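Local coordinates for glycoside hydrolase family 81 (Clostridium thermocellum, PDB 6FOP), which probably hydrolyses beta-1,3-glucans such as laminarin, as a family 81 glucanase of the cellulosome, at residues S131-F136 against G258-L263; A221-T226 against V249-G254; F536-D541 against P592-Q597; K596-E601 against Y619-L624. All blocks are in the same frame, centred on the assembly; numbering follows the deposited sequence. Where two conformers were deposited one is given.

Interaction 1 of 4, residues S131-F136 against G258-L263; sequences SPYAYF and GTILAL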
# COMPACT_ATOMS: atom_id res chain seq x y z
N SER A 131 1.61 -17.93 1.27
CA SER A 131 1.64 -19.39 1.16
C SER A 131 2.92 -19.90 1.78
O SER A 131 3.99 -19.39 1.49
CB SER A 131 1.60 -19.86 -0.28
OG SER A 131 1.58 -21.27 -0.34
N PRO A 132 2.85 -21.04 2.48
CA PRO A 132 4.10 -21.72 2.88
C PRO A 132 4.68 -22.59 1.77
O PRO A 132 5.73 -23.19 1.97
CB PRO A 132 3.63 -22.59 4.06
CG PRO A 132 2.26 -22.94 3.70
CD PRO A 132 1.67 -21.71 3.06
N TYR A 133 3.96 -22.72 0.65
CA TYR A 133 4.38 -23.51 -0.50
C TYR A 133 5.01 -22.68 -1.59
O TYR A 133 4.71 -21.47 -1.72
CB TYR A 133 3.22 -24.22 -1.14
CG TYR A 133 2.52 -25.23 -0.27
CD1 TYR A 133 3.02 -26.55 -0.16
CD2 TYR A 133 1.36 -24.93 0.39
CE1 TYR A 133 2.38 -27.49 0.61
CE2 TYR A 133 0.71 -25.87 1.19
CZ TYR A 133 1.23 -27.17 1.29
OH TYR A 133 0.53 -28.09 2.06
N ALA A 134 5.85 -23.32 -2.42
CA ALA A 134 6.19 -22.82 -3.76
C ALA A 134 6.03 -24.00 -4.70
O ALA A 134 6.30 -25.15 -4.32
CB ALA A 134 7.59 -22.23 -3.84
N TYR A 135 5.52 -23.73 -5.89
CA TYR A 135 5.10 -24.76 -6.84
C TYR A 135 5.90 -24.65 -8.14
O TYR A 135 6.15 -23.54 -8.61
CB TYR A 135 3.62 -24.62 -7.16
CG TYR A 135 2.71 -24.47 -5.94
CD1 TYR A 135 2.33 -25.55 -5.18
CD2 TYR A 135 2.23 -23.22 -5.57
CE1 TYR A 135 1.50 -25.43 -4.10
CE2 TYR A 135 1.40 -23.08 -4.48
CZ TYR A 135 1.04 -24.15 -3.73
OH TYR A 135 0.19 -23.99 -2.64
N PHE A 136 6.28 -25.80 -8.71
CA PHE A 136 7.15 -25.83 -9.87
C PHE A 136 6.68 -26.84 -10.90
O PHE A 136 6.16 -27.91 -10.55
CB PHE A 136 8.58 -26.20 -9.45
CG PHE A 136 9.17 -25.31 -8.37
CD1 PHE A 136 8.99 -25.60 -7.04
CD2 PHE A 136 9.89 -24.17 -8.72
CE1 PHE A 136 9.50 -24.76 -6.04
CE2 PHE A 136 10.40 -23.34 -7.73
CZ PHE A 136 10.21 -23.65 -6.40
N GLY A 258 -7.58 -28.30 -1.38
CA GLY A 258 -7.50 -27.16 -0.49
C GLY A 258 -6.10 -26.62 -0.53
O GLY A 258 -5.31 -26.99 -1.37
N THR A 259 -5.81 -25.70 0.39
CA THR A 259 -4.45 -25.24 0.59
C THR A 259 -4.33 -24.65 1.99
O THR A 259 -5.30 -24.65 2.77
CB THR A 259 -3.98 -24.26 -0.51
OG1 THR A 259 -2.57 -24.10 -0.44
CG2 THR A 259 -4.62 -22.88 -0.40
N ILE A 260 -3.09 -24.30 2.34
CA ILE A 260 -2.78 -23.68 3.59
C ILE A 260 -2.42 -22.23 3.28
O ILE A 260 -1.51 -21.96 2.51
CB ILE A 260 -1.59 -24.38 4.29
CG1 ILE A 260 -1.89 -25.85 4.57
CG2 ILE A 260 -1.25 -23.65 5.59
CD1 ILE A 260 -0.68 -26.66 5.03
N LEU A 261 -3.19 -21.31 3.85
CA LEU A 261 -2.96 -19.85 3.67
C LEU A 261 -2.36 -19.30 4.97
O LEU A 261 -2.81 -19.65 6.06
CB LEU A 261 -4.22 -19.11 3.28
CG LEU A 261 -4.87 -19.56 1.97
CD1 LEU A 261 -6.20 -18.83 1.82
CD2 LEU A 261 -3.96 -19.25 0.80
N ALA A 262 -1.35 -18.47 4.81
CA ALA A 262 -0.68 -17.79 5.91
C ALA A 262 -1.19 -16.34 5.88
O ALA A 262 -1.13 -15.67 4.86
CB ALA A 262 0.83 -17.84 5.75
N LEU A 263 -1.58 -15.85 7.06
CA LEU A 263 -2.18 -14.53 7.23
C LEU A 263 -1.29 -13.65 8.07
O LEU A 263 -0.77 -14.09 9.08
CB LEU A 263 -3.54 -14.64 7.94
CG LEU A 263 -4.75 -14.95 7.07
CD1 LEU A 263 -4.64 -16.29 6.35
CD2 LEU A 263 -6.02 -14.94 7.93
O HOH W 1 -1.01 -21.71 -0.18
O HOH W 2 -1.34 -26.09 -1.86

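Interaction 2 of 4, residues A221-T226 against V249-G254; sequences AYCFVT and VSVKEG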
# COMPACT_ATOMS: atom_id res chain seq x y z
N ALA A 221 0.10 -30.50 -0.76
CA ALA A 221 1.27 -30.12 -1.57
C ALA A 221 1.05 -30.17 -3.06
O ALA A 221 1.81 -29.56 -3.83
CB ALA A 221 2.50 -30.97 -1.20
N TYR A 222 0.04 -30.92 -3.48
CA TYR A 222 -0.26 -31.11 -4.88
C TYR A 222 -1.42 -30.28 -5.38
O TYR A 222 -1.88 -30.48 -6.49
CB TYR A 222 -0.38 -32.62 -5.22
CG TYR A 222 0.83 -33.39 -4.70
CD1 TYR A 222 2.06 -33.26 -5.32
CD2 TYR A 222 0.76 -34.13 -3.55
CE1 TYR A 222 3.19 -33.90 -4.82
CE2 TYR A 222 1.88 -34.79 -3.04
CZ TYR A 222 3.09 -34.69 -3.69
OH TYR A 222 4.20 -35.34 -3.18
N CYS A 223 -1.89 -29.35 -4.54
CA CYS A 223 -2.94 -28.41 -4.91
C CYS A 223 -2.24 -27.12 -5.31
O CYS A 223 -1.99 -26.24 -4.49
CB CYS A 223 -3.90 -28.22 -3.75
SG CYS A 223 -4.89 -29.70 -3.40
N PHE A 224 -1.83 -27.04 -6.56
CA PHE A 224 -1.01 -25.92 -7.03
C PHE A 224 -1.90 -24.69 -7.20
O PHE A 224 -2.93 -24.74 -7.86
CB PHE A 224 -0.36 -26.28 -8.36
CG PHE A 224 0.87 -27.16 -8.25
CD1 PHE A 224 1.06 -28.05 -7.20
CD2 PHE A 224 1.84 -27.08 -9.25
CE1 PHE A 224 2.21 -28.84 -7.14
CE2 PHE A 224 2.97 -27.86 -9.17
CZ PHE A 224 3.16 -28.72 -8.12
N VAL A 225 -1.47 -23.56 -6.62
CA VAL A 225 -2.21 -22.31 -6.77
C VAL A 225 -1.98 -21.76 -8.16
O VAL A 225 -0.85 -21.54 -8.55
CB VAL A 225 -1.83 -21.29 -5.69
CG1 VAL A 225 -2.53 -19.97 -5.97
CG2 VAL A 225 -2.24 -21.81 -4.33
N THR A 226 -3.08 -21.58 -8.90
CA THR A 226 -3.03 -21.11 -10.28
C THR A 226 -3.64 -19.72 -10.49
O THR A 226 -3.48 -19.15 -11.57
CB THR A 226 -3.70 -22.12 -11.23
OG1 THR A 226 -5.01 -22.42 -10.74
CG2 THR A 226 -2.88 -23.40 -11.27
N VAL A 249 -6.98 -23.49 -7.00
CA VAL A 249 -6.01 -24.59 -7.05
C VAL A 249 -6.33 -25.58 -8.18
O VAL A 249 -7.49 -25.81 -8.54
CB VAL A 249 -5.88 -25.32 -5.72
CG1 VAL A 249 -5.38 -24.40 -4.62
CG2 VAL A 249 -7.16 -26.01 -5.30
N SER A 250 -5.23 -26.11 -8.74
CA SER A 250 -5.29 -27.18 -9.70
C SER A 250 -4.64 -28.40 -9.03
O SER A 250 -3.48 -28.37 -8.60
CB SER A 250 -4.61 -26.72 -10.99
OG SER A 250 -5.29 -25.53 -11.48
N VAL A 251 -5.42 -29.47 -8.90
CA VAL A 251 -4.98 -30.65 -8.17
C VAL A 251 -4.16 -31.56 -9.09
O VAL A 251 -4.68 -32.16 -10.04
CB VAL A 251 -6.17 -31.41 -7.60
CG1 VAL A 251 -5.68 -32.62 -6.81
CG2 VAL A 251 -7.05 -30.51 -6.73
N LYS A 252 -2.87 -31.68 -8.78
CA LYS A 252 -1.94 -32.47 -9.61
C LYS A 252 -2.01 -33.98 -9.34
O LYS A 252 -1.72 -34.77 -10.23
CB LYS A 252 -0.52 -31.97 -9.47
CG LYS A 252 -0.35 -30.49 -9.80
CD LYS A 252 -0.75 -30.17 -11.24
CE LYS A 252 -0.70 -28.70 -11.54
NZ LYS A 252 -1.29 -28.47 -12.88
N GLU A 253 -2.38 -34.36 -8.13
CA GLU A 253 -2.64 -35.77 -7.78
C GLU A 253 -3.36 -35.79 -6.46
O GLU A 253 -3.37 -34.78 -5.74
CB GLU A 253 -1.37 -36.61 -7.72
CG GLU A 253 -0.36 -36.13 -6.70
CD GLU A 253 0.74 -37.18 -6.49
OE1 GLU A 253 1.65 -37.28 -7.36
OE2 GLU A 253 0.69 -37.85 -5.43
N GLY A 254 -3.93 -36.94 -6.12
CA GLY A 254 -4.56 -37.19 -4.85
C GLY A 254 -6.00 -36.72 -4.79
O GLY A 254 -6.50 -36.11 -5.71

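Interaction 3 of 4, residues F536-D541 against P592-Q597; sequences FDLYKD and PNYIKQ. With MG (magnesium ion), chain B.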
# COMPACT_ATOMS: atom_id res chain seq x y z
N PHE A 536 3.31 1.81 13.08
CA PHE A 536 3.13 2.29 14.45
C PHE A 536 3.08 1.20 15.52
O PHE A 536 3.18 1.52 16.71
CB PHE A 536 1.85 3.13 14.57
CG PHE A 536 1.82 4.36 13.70
CD1 PHE A 536 2.93 5.18 13.60
CD2 PHE A 536 0.66 4.73 13.01
CE1 PHE A 536 2.91 6.32 12.80
CE2 PHE A 536 0.62 5.89 12.23
CZ PHE A 536 1.76 6.67 12.11
N ASP A 537 2.91 -0.07 15.10
CA ASP A 537 2.79 -1.22 16.03
C ASP A 537 1.96 -0.85 17.27
O ASP A 537 2.41 -0.96 18.42
CB ASP A 537 4.18 -1.76 16.43
CG ASP A 537 4.13 -3.07 17.19
OD1 ASP A 537 3.11 -3.76 17.15
OD2 ASP A 537 5.18 -3.42 17.80
N LEU A 538 0.73 -0.42 17.03
CA LEU A 538 -0.15 -0.02 18.13
C LEU A 538 -0.43 -1.11 19.14
O LEU A 538 -0.62 -0.83 20.32
CB LEU A 538 -1.48 0.54 17.61
CG LEU A 538 -1.45 1.78 16.73
CD1 LEU A 538 -2.88 2.22 16.48
CD2 LEU A 538 -0.68 2.90 17.40
N TYR A 539 -0.44 -2.36 18.68
CA TYR A 539 -0.77 -3.50 19.55
C TYR A 539 0.48 -4.05 20.27
O TYR A 539 0.38 -4.97 21.07
CB TYR A 539 -1.48 -4.57 18.73
CG TYR A 539 -2.79 -4.09 18.17
CD1 TYR A 539 -3.96 -4.15 18.93
CD2 TYR A 539 -2.85 -3.53 16.90
CE1 TYR A 539 -5.16 -3.67 18.41
CE2 TYR A 539 -4.05 -3.03 16.39
CZ TYR A 539 -5.19 -3.12 17.14
OH TYR A 539 -6.36 -2.62 16.60
N LYS A 540 1.65 -3.49 19.96
CA LYS A 540 2.90 -3.77 20.66
C LYS A 540 3.31 -5.24 20.54
O LYS A 540 3.93 -5.78 21.44
CB LYS A 540 2.82 -3.33 22.14
CG LYS A 540 2.33 -1.90 22.36
CD LYS A 540 3.32 -0.90 21.84
CE LYS A 540 2.87 0.54 22.12
NZ LYS A 540 3.93 1.50 21.68
N ASP A 541 2.99 -5.85 19.41
CA ASP A 541 3.34 -7.26 19.16
C ASP A 541 3.97 -7.54 17.81
O ASP A 541 4.20 -8.69 17.48
CB ASP A 541 2.14 -8.18 19.41
CG ASP A 541 0.97 -7.91 18.49
OD1 ASP A 541 1.07 -7.05 17.59
OD2 ASP A 541 -0.07 -8.57 18.70
N PRO A 592 -4.82 7.63 21.53
CA PRO A 592 -4.18 8.89 21.99
C PRO A 592 -2.93 8.67 22.84
O PRO A 592 -2.04 9.50 22.81
CB PRO A 592 -5.25 9.58 22.81
CG PRO A 592 -6.49 8.87 22.57
CD PRO A 592 -6.25 7.57 21.89
N ASN A 593 -2.86 7.56 23.61
CA ASN A 593 -1.66 7.26 24.37
C ASN A 593 -0.47 7.01 23.45
O ASN A 593 0.65 7.33 23.81
CB ASN A 593 -1.88 6.09 25.33
CG ASN A 593 -2.93 6.40 26.38
OD1 ASN A 593 -3.87 5.63 26.60
ND2 ASN A 593 -2.79 7.55 27.03
N TYR A 594 -0.72 6.41 22.28
CA TYR A 594 0.36 6.22 21.31
C TYR A 594 0.83 7.56 20.76
O TYR A 594 2.03 7.75 20.56
CB TYR A 594 -0.03 5.26 20.15
CG TYR A 594 1.14 5.08 19.19
CD1 TYR A 594 2.23 4.28 19.53
CD2 TYR A 594 1.19 5.78 17.98
CE1 TYR A 594 3.33 4.17 18.69
CE2 TYR A 594 2.29 5.68 17.13
CZ TYR A 594 3.35 4.84 17.48
OH TYR A 594 4.44 4.74 16.65
N ILE A 595 -0.09 8.50 20.50
CA ILE A 595 0.34 9.85 20.06
C ILE A 595 1.38 10.41 21.07
O ILE A 595 2.46 10.87 20.70
CB ILE A 595 -0.86 10.85 20.02
CG1 ILE A 595 -1.96 10.48 19.01
CG2 ILE A 595 -0.37 12.27 19.80
CD1 ILE A 595 -1.56 10.63 17.59
N LYS A 596 1.05 10.32 22.35
CA LYS A 596 1.95 10.79 23.42
C LYS A 596 3.29 10.05 23.40
O LYS A 596 4.34 10.68 23.40
CB LYS A 596 1.25 10.67 24.78
CG LYS A 596 2.08 11.20 25.95
CD LYS A 596 2.48 12.65 25.74
CE LYS A 596 2.80 13.42 27.02
NZ LYS A 596 3.60 14.66 26.78
N GLN A 597 3.26 8.72 23.32
CA GLN A 597 4.48 7.91 23.30
C GLN A 597 5.34 8.22 22.07
O GLN A 597 6.58 8.25 22.15
CB GLN A 597 4.14 6.43 23.31
CG GLN A 597 3.56 5.88 24.60
CD GLN A 597 3.13 4.42 24.46
OE1 GLN A 597 2.57 4.01 23.44
NE2 GLN A 597 3.39 3.64 25.48
MG MG B . 6.33 -5.38 22.05
O HOH W 3 6.36 -5.12 19.74
O HOH W 4 6.42 -3.04 21.85
O HOH W 5 5.52 -4.99 24.00

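Interaction 4 of 4, residues K596-E601 against Y619-L624; sequences KQNYEE and YMYYAL. With NI (nickel (II) ion), chain C.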
# COMPACT_ATOMS: atom_id res chain seq x y z
N LYS A 596 1.05 10.32 22.35
CA LYS A 596 1.95 10.79 23.42
C LYS A 596 3.29 10.05 23.40
O LYS A 596 4.34 10.68 23.40
CB LYS A 596 1.25 10.67 24.78
CG LYS A 596 2.08 11.20 25.95
CD LYS A 596 2.48 12.65 25.74
CE LYS A 596 2.80 13.42 27.02
NZ LYS A 596 3.60 14.66 26.78
N GLN A 597 3.26 8.72 23.32
CA GLN A 597 4.48 7.91 23.30
C GLN A 597 5.34 8.22 22.07
O GLN A 597 6.58 8.25 22.15
CB GLN A 597 4.14 6.43 23.31
CG GLN A 597 3.56 5.88 24.60
CD GLN A 597 3.13 4.42 24.46
OE1 GLN A 597 2.57 4.01 23.44
NE2 GLN A 597 3.39 3.64 25.48
N ASN A 598 4.68 8.32 20.91
CA ASN A 598 5.39 8.58 19.65
C ASN A 598 6.07 9.95 19.70
O ASN A 598 7.27 10.09 19.38
CB ASN A 598 4.41 8.40 18.47
CG ASN A 598 5.02 8.73 17.14
OD1 ASN A 598 5.43 9.87 16.88
ND2 ASN A 598 5.05 7.74 16.24
N TYR A 599 5.31 10.97 20.09
CA TYR A 599 5.84 12.32 20.23
C TYR A 599 6.97 12.40 21.24
O TYR A 599 8.01 13.03 20.95
CB TYR A 599 4.70 13.27 20.56
CG TYR A 599 5.07 14.72 20.75
CD1 TYR A 599 5.07 15.61 19.67
CD2 TYR A 599 5.34 15.23 22.02
CE1 TYR A 599 5.38 16.95 19.87
CE2 TYR A 599 5.60 16.57 22.21
CZ TYR A 599 5.68 17.42 21.12
OH TYR A 599 5.95 18.76 21.33
N GLU A 600 6.81 11.74 22.39
CA GLU A 600 7.86 11.76 23.42
C GLU A 600 9.11 11.01 22.97
O GLU A 600 10.22 11.44 23.27
CB GLU A 600 7.34 11.26 24.76
CG GLU A 600 6.33 12.20 25.43
CD GLU A 600 6.88 13.57 25.85
OE1 GLU A 600 8.07 13.67 26.21
OE2 GLU A 600 6.12 14.57 25.80
N GLU A 601 8.94 9.91 22.20
CA GLU A 601 10.12 9.25 21.64
C GLU A 601 10.86 10.21 20.70
O GLU A 601 12.08 10.32 20.73
CB GLU A 601 9.73 8.01 20.84
CG GLU A 601 10.87 7.48 19.98
CD GLU A 601 10.58 6.22 19.18
OE1 GLU A 601 10.30 5.19 19.80
OE2 GLU A 601 10.63 6.28 17.93
N TYR A 619 2.85 19.51 15.96
CA TYR A 619 1.78 20.00 16.84
C TYR A 619 0.38 19.62 16.33
O TYR A 619 -0.52 19.38 17.16
CB TYR A 619 1.89 21.50 17.08
CG TYR A 619 3.17 21.96 17.75
CD1 TYR A 619 3.91 21.12 18.57
CD2 TYR A 619 3.63 23.25 17.56
CE1 TYR A 619 5.06 21.55 19.21
CE2 TYR A 619 4.80 23.68 18.17
CZ TYR A 619 5.53 22.83 18.97
OH TYR A 619 6.67 23.27 19.60
N MET A 620 0.20 19.49 15.01
CA MET A 620 -1.05 18.91 14.50
C MET A 620 -1.23 17.47 14.97
O MET A 620 -2.34 17.07 15.36
CB MET A 620 -1.09 18.97 12.99
CG MET A 620 -1.29 20.37 12.45
SD MET A 620 -1.56 20.29 10.66
CE MET A 620 0.08 19.97 10.04
N TYR A 621 -0.12 16.71 15.00
CA TYR A 621 -0.14 15.34 15.48
C TYR A 621 -0.44 15.28 16.99
O TYR A 621 -1.33 14.55 17.44
CB TYR A 621 1.21 14.71 15.19
CG TYR A 621 1.33 13.28 15.62
CD1 TYR A 621 0.69 12.26 14.90
CD2 TYR A 621 2.15 12.91 16.69
CE1 TYR A 621 0.80 10.94 15.28
CE2 TYR A 621 2.28 11.58 17.05
CZ TYR A 621 1.60 10.60 16.35
OH TYR A 621 1.76 9.26 16.72
N TYR A 622 0.27 16.14 17.75
CA TYR A 622 0.15 16.14 19.21
C TYR A 622 -1.26 16.58 19.63
O TYR A 622 -1.74 16.18 20.70
CB TYR A 622 1.20 17.04 19.88
CG TYR A 622 1.33 16.80 21.36
CD1 TYR A 622 1.88 15.62 21.85
CD2 TYR A 622 0.95 17.77 22.27
CE1 TYR A 622 1.98 15.39 23.21
CE2 TYR A 622 1.05 17.55 23.64
CZ TYR A 622 1.60 16.37 24.10
OH TYR A 622 1.72 16.15 25.45
N ALA A 623 -1.91 17.40 18.79
CA ALA A 623 -3.29 17.81 19.05
C ALA A 623 -4.29 16.63 19.06
O ALA A 623 -5.40 16.80 19.56
CB ALA A 623 -3.74 18.84 18.02
N LEU A 624 -3.88 15.45 18.57
CA LEU A 624 -4.68 14.24 18.70
C LEU A 624 -4.54 13.57 20.08
O LEU A 624 -5.21 12.55 20.35
CB LEU A 624 -4.38 13.27 17.58
CG LEU A 624 -4.71 13.79 16.18
CD1 LEU A 624 -4.03 12.97 15.09
CD2 LEU A 624 -6.22 13.84 15.97
NI NI C . 11.49 7.69 16.81

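Interaction 1 of 4, residues S131-F136 against G258-L263
P132 and Y133 take hold of I260 on two branches, and this accounts for the apolar part of the contact. P132 CG lies 4.0 Å from I260 CG2, the two side chains crossing at about a right angle. The other branch of the isoleucine, with CG1 anti to the carbonyl carbon (chi1 -60°) and the chain extended beyond it, carries CD1 to 3.5 Å from Y133 OH. That hydroxyl has its hydrogen bond elsewhere, to the backbone oxygen of Y217 in helix 211-220, a helix that also touches P132 and I260. Strands 133-139 and 260-263 belong to separate antiparallel sheets, so this is packing between sheets at the point where each strand begins; no direct hydrogen bond crosses it. The polar part runs through two waters instead. Water 1 donates to T259 OG1 at 2.9 Å and to I260 O at 2.7 Å, and is also bonded to S131 OG at 2.6 Å. Water 2 accepts from Y135 OH at 2.7 Å and from T259 OG1 at the same distance. The threonine hydroxyl, anti to its own nitrogen (chi1 -166°), thus receives one water proton and gives its own to the other water. Within the first segment, Y133 N donates to S131 OG at 3.0 Å, an ST turn consistent with holding the serine oxygen beside water 1. I260 N is buried here and has no partner.

Interaction 2 of 4, residues A221-T226 against V249-G254
K252 lies across the ring of F224, and its side chain can be traced atom by atom. CB sits 3.6 Å from Y222 O, the carbonyl that also accepts the lysine's own backbone N-H. CG then lies over the F224 face, 3.8 Å from the ring centroid and only 11° off the ring normal, a CH-pi contact. The bend at chi2 turns the chain so that CE returns to the rim of the ring, 3.8 Å from F224 CD2. These residues lie at the open end, away from the turn, of the beta hairpin formed by strands 223-235 and 240-251. F224 and S250 are an antiparallel hydrogen-bonded pair of it, with F224 N to S250 O at 2.9 Å and S250 N to F224 O at 2.8 Å, flanked by the non-hydrogen-bonded pairs C223-V251 and V225-V249. Just past the strand, K252 N reaches Y222 O at 2.8 Å, with an almost straight N-H...O angle of 178°. C223, V225, V249 and V251 point to the other sheet face, where C223 CB meets V249 CB at 4.0 Å. E253 meets Y222 differently, lying alongside and pointing the same way: its CG stands over that ring, 4.0 Å from the centroid, and the carboxylate lies stacked above it, the planes 21° apart. Both carboxylate oxygens are bonded outside the hairpin, OE1 to Y200 OH and S178 N, OE2 to Q161 NE2.

Interaction 3 of 4, residues F536-D541 against P592-Q597
The ring of Y594 takes a methyl of L538 over one face, K540 NZ at its edge and the backbone carbonyl of F536 at CE1. The methyl, L538 CD2, is 3.4 Å from Y594 CG, displaced toward the rim on the CB side; at 3.7 Å from the centroid and 27° off the ring normal it makes a CH-pi contact. Y594 comes within range because its ring carbon CG is anti to the backbone N (chi1 -179°), projecting the side chain from helix 592-606 into the loop. F536 O lies 3.3 Å from Y594 CE1, and the F536 ring meets the tyrosine obliquely, with centroids 5.5 Å apart and planes at 50°. The phenol oxygen is placed by bonds beyond the contact, to N550 O and N598 ND2. K540 NZ, near the ring plane, makes a weak hydrogen bond to Q597 OE1 at 3.4 Å. The loop itself is folded by a type I turn from D537 to K540, closed by K540 N donating to D537 O at 3.1 Å. It also carries a magnesium ion: K540 O binds the metal at 2.5 Å, long for magnesium, alongside three waters. One of them donates to D537 OD2 at 2.8 Å, tying the aspartate to the ion. In the fold, the loop leaves helix 514-534, against which F536 rests on V531 and L538 on C532, while Y594 also touches Y621 of helix 615-622; the contact thus joins three helices of the family 81 C-terminal domain, consistent with the (alpha/alpha)6 barrel expected for this clan.

Interaction 4 of 4, residues K596-E601 against Y619-L624
K596 reaches Y622 with the end of its chain: NZ donates to Y622 OH at 2.7 Å, lying at the ring's edge near its plane. The CB points away from the partner helix, and the bend at chi2 (56°) brings the amine round to it. NZ also forms a salt bridge with E600 OE2, less certain because E600 has two modelled conformers. Two residues on, N598 lays CB 3.3 Å from Y621 OH, its amide plane turned 58° from the tyrosine ring. N598 OD1 is hydrogen-bonded to H574 ND1, and since H574 binds the nickel ion, N598 is a second-shell residue of that site. Of the first segment, Y599 packs most broadly. Its ring and that of Y622 meet obliquely, centroids 4.3 Å apart and planes at 36°, with Y599 CD2 at 3.5 Å from Y622 CD1; beyond this ring pair, Y599 OH comes to the edge of the Y619 ring, 3.6 Å from CE1. E601 turns to another side of the helix, where OE2 binds nickel at 2.0 Å, the remaining ligands being H562, H574 and E605. Helix 592-606 therefore presents aromatic packing to helix 615-622 and a metal ligand elsewhere on its surface. M633 of helix 627-633 touches Y599, Y619 and Y622, and helix 646-659 covers Y619 through I653 and M620 through T649.

In the fold
Interactions 1 and 2 lie together in the beta-rich part of the chain, their centres about 10 Å apart, and touch where Y135 meets F224; interactions 3 and 4 lie in the helical family 81 C-terminal domain, on one helix, 592-606, and share K596 and Q597. The centres of interactions 2 and 4 stand about 50 Å apart, on opposite sides of the chain's centre. Interactions 1 and 4 are buried, whereas 2 and 3 reach the surface. Their chemistry differs with place: backbone pairing in interaction 2, water bridges between sheets in interaction 1, tyrosine packing in interaction 4, and in interaction 3 a tyrosine packed against a turn whose backbone binds hydrated magnesium, with a weak lysine bond at its rim.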